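Long-range contact in leucine aminopeptidase 2, chloroplastic (Streptomyces sp. BC16019, PDB 5LHJ), which acts as a metallo-aminopeptidase of the M17 family in the maturation of bottromycin, a ribosomally made and modified peptide: residues A195-I200 against R239-T244. Residues are numbered along the deposited sequence; the frame is centred on the assembly and turned at random.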
loop_
_atom_site.group_PDB
_atom_site.type_symbol
_atom_site.label_atom_id
_atom_site.label_comp_id
_atom_site.label_asym_id
_atom_site.label_seq_id
_atom_site.Cartn_x
_atom_site.Cartn_y
_atom_site.Cartn_z
ATOM N N ALA A 195 18.482 22.947 23.606
ATOM C CA ALA A 195 17.832 24.259 23.562
ATOM C C ALA A 195 16.576 24.317 24.435
ATOM O O ALA A 195 16.331 25.310 25.137
ATOM C CB ALA A 195 17.489 24.627 22.131
ATOM N N PHE A 196 15.799 23.234 24.412
ATOM C CA PHE A 196 14.606 23.117 25.259
ATOM C C PHE A 196 14.993 23.146 26.742
ATOM O O PHE A 196 14.381 23.880 27.524
ATOM C CB PHE A 196 13.802 21.854 24.861
ATOM C CG PHE A 196 12.386 21.781 25.392
ATOM C CD1 PHE A 196 11.759 22.822 26.089
ATOM C CD2 PHE A 196 11.649 20.617 25.152
ATOM C CE1 PHE A 196 10.455 22.686 26.549
ATOM C CE2 PHE A 196 10.338 20.500 25.588
ATOM C CZ PHE A 196 9.743 21.528 26.287
ATOM N N ALA A 197 16.030 22.406 27.122
ATOM C CA ALA A 197 16.514 22.440 28.505
ATOM C C ALA A 197 16.929 23.873 28.903
ATOM O O ALA A 197 16.587 24.335 29.994
ATOM C CB ALA A 197 17.666 21.472 28.699
ATOM N N ASP A 198 17.612 24.571 28.002
ATOM C CA ASP A 198 17.996 25.979 28.239
ATOM C C ASP A 198 16.781 26.884 28.439
ATOM O O ASP A 198 16.777 27.749 29.329
ATOM C CB ASP A 198 18.848 26.530 27.095
ATOM C CG ASP A 198 20.262 25.973 27.063
ATOM O OD1 ASP A 198 20.730 25.353 28.040
ATOM O OD2 ASP A 198 20.921 26.174 26.009
ATOM N N ARG A 199 15.753 26.693 27.616
ATOM C CA ARG A 199 14.541 27.490 27.730
ATOM C C ARG A 199 13.832 27.232 29.072
ATOM O O ARG A 199 13.344 28.177 29.704
ATOM C CB ARG A 199 13.602 27.213 26.545
ATOM C CG ARG A 199 12.348 28.073 26.509
ATOM C CD ARG A 199 12.655 29.506 26.074
ATOM N NE ARG A 199 11.443 30.332 26.017
ATOM C CZ ARG A 199 11.082 31.272 26.900
ATOM N NH1 ARG A 199 11.841 31.577 27.964
ATOM N NH2 ARG A 199 9.936 31.937 26.709
ATOM N N ILE A 200 13.776 25.964 29.505
ATOM C CA ILE A 200 13.159 25.619 30.791
ATOM C C ILE A 200 13.931 26.280 31.940
ATOM O O ILE A 200 13.330 26.816 32.866
ATOM C CB ILE A 200 13.055 24.090 30.996
ATOM C CG1 ILE A 200 12.103 23.491 29.947
ATOM C CG2 ILE A 200 12.551 23.752 32.399
ATOM C CD1 ILE A 200 12.250 21.982 29.765
ATOM N N ARG A 239 18.530 15.269 27.145
ATOM C CA ARG A 239 18.571 16.049 28.388
ATOM C C ARG A 239 17.498 15.507 29.305
ATOM O O ARG A 239 16.486 14.961 28.845
ATOM C CB ARG A 239 18.295 17.538 28.116
ATOM C CG ARG A 239 19.347 18.261 27.283
ATOM C CD ARG A 239 20.614 18.500 28.097
ATOM N NE ARG A 239 21.672 19.242 27.394
ATOM C CZ ARG A 239 22.683 18.708 26.710
ATOM N NH1 ARG A 239 22.807 17.384 26.552
ATOM N NH2 ARG A 239 23.607 19.508 26.181
ATOM N N TYR A 240 17.700 15.674 30.605
ATOM C CA TYR A 240 16.644 15.425 31.575
ATOM C C TYR A 240 16.579 16.614 32.512
ATOM O O TYR A 240 17.618 17.027 33.053
ATOM C CB TYR A 240 16.917 14.142 32.354
ATOM C CG TYR A 240 15.905 13.853 33.412
ATOM C CD1 TYR A 240 14.594 13.508 33.075
ATOM C CD2 TYR A 240 16.245 13.918 34.761
ATOM C CE1 TYR A 240 13.646 13.251 34.058
ATOM C CE2 TYR A 240 15.313 13.653 35.752
ATOM C CZ TYR A 240 14.016 13.314 35.402
ATOM O OH TYR A 240 13.096 13.045 36.389
ATOM N N VAL A 241 15.372 17.150 32.701
ATOM C CA VAL A 241 15.173 18.362 33.510
ATOM C C VAL A 241 14.164 18.090 34.623
ATOM O O VAL A 241 13.096 17.507 34.389
ATOM C CB VAL A 241 14.715 19.570 32.654
ATOM C CG1 VAL A 241 14.646 20.845 33.505
ATOM C CG2 VAL A 241 15.672 19.782 31.493
ATOM N N GLU A 242 14.500 18.527 35.836
ATOM C CA GLU A 242 13.551 18.510 36.946
ATOM C C GLU A 242 13.306 19.947 37.391
ATOM O O GLU A 242 14.250 20.725 37.571
ATOM C CB GLU A 242 14.022 17.604 38.095
ATOM C CG GLU A 242 13.747 16.137 37.786
ATOM C CD GLU A 242 14.215 15.143 38.836
ATOM O OE1 GLU A 242 15.025 15.503 39.721
ATOM O OE2 GLU A 242 13.785 13.971 38.755
ATOM N N LEU A 243 12.030 20.276 37.539
ATOM C CA LEU A 243 11.561 21.655 37.695
ATOM C C LEU A 243 10.605 21.606 38.871
ATOM O O LEU A 243 9.596 20.910 38.786
ATOM C CB LEU A 243 10.862 22.085 36.389
ATOM C CG LEU A 243 10.296 23.490 36.211
ATOM C CD1 LEU A 243 11.425 24.498 36.215
ATOM C CD2 LEU A 243 9.509 23.617 34.916
ATOM N N THR A 244 10.910 22.298 39.971
ATOM C CA THR A 244 10.116 22.183 41.200
ATOM C C THR A 244 9.513 23.508 41.712
ATOM O O THR A 244 10.232 24.498 41.903
ATOM C CB THR A 244 10.949 21.541 42.326
ATOM O OG1 THR A 244 11.520 20.315 41.855
ATOM C CG2 THR A 244 10.102 21.252 43.547
HETATM O O HOH W 1 21.103 22.009 27.650
#
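Val241 meets the helix with both of its methyl groups. Val241 CG2 lies 3.8 Å from Ala197 CB, and Val241 CG1 lies 3.8 Å from Ile200 CG2. The valine thus spans one turn of the helix. Its CG1 is anti to the backbone N (chi1 -175°), which turns the two methyls toward different helix residues. The side chains of Ile200 and Val241 pass each other in opposite directions, and make their closest contact through Ile200 CG2 and Val241 CG1. The same Ile200 CG2 sits against the forked end of Leu243, 4.0 Å from both Leu243 CD1 and Leu243 CD2, with the two side chains meeting at a slant. Ala197 CB also rests on the aliphatic start of Arg239, 3.9 Å from Arg239 CG.

Helix 193-207 packs here on strand 239-245 of the mixed sheet in the M17 catalytic domain, and the two segments run nearly parallel, at 15°. Val241, Leu243 and Arg239 are alternate residues, so they share one face of the strand. Leu311 and Leu313 of the neighbouring strand 306-316 continue this apolar layer under Ile200 and Val241. Tyr240 and Glu242 point to the opposite face, where Tyr240 OH donates a 2.6 Å hydrogen bond to Glu242 OE2. Arg356 forms a salt bridge to that same oxygen.

At the partly exposed end, a water lies in the plane of the Arg239 guanidinium, at its edge. It accepts a 2.8 Å hydrogen bond from Arg239 NE and makes a weak one to Asp198 OD1.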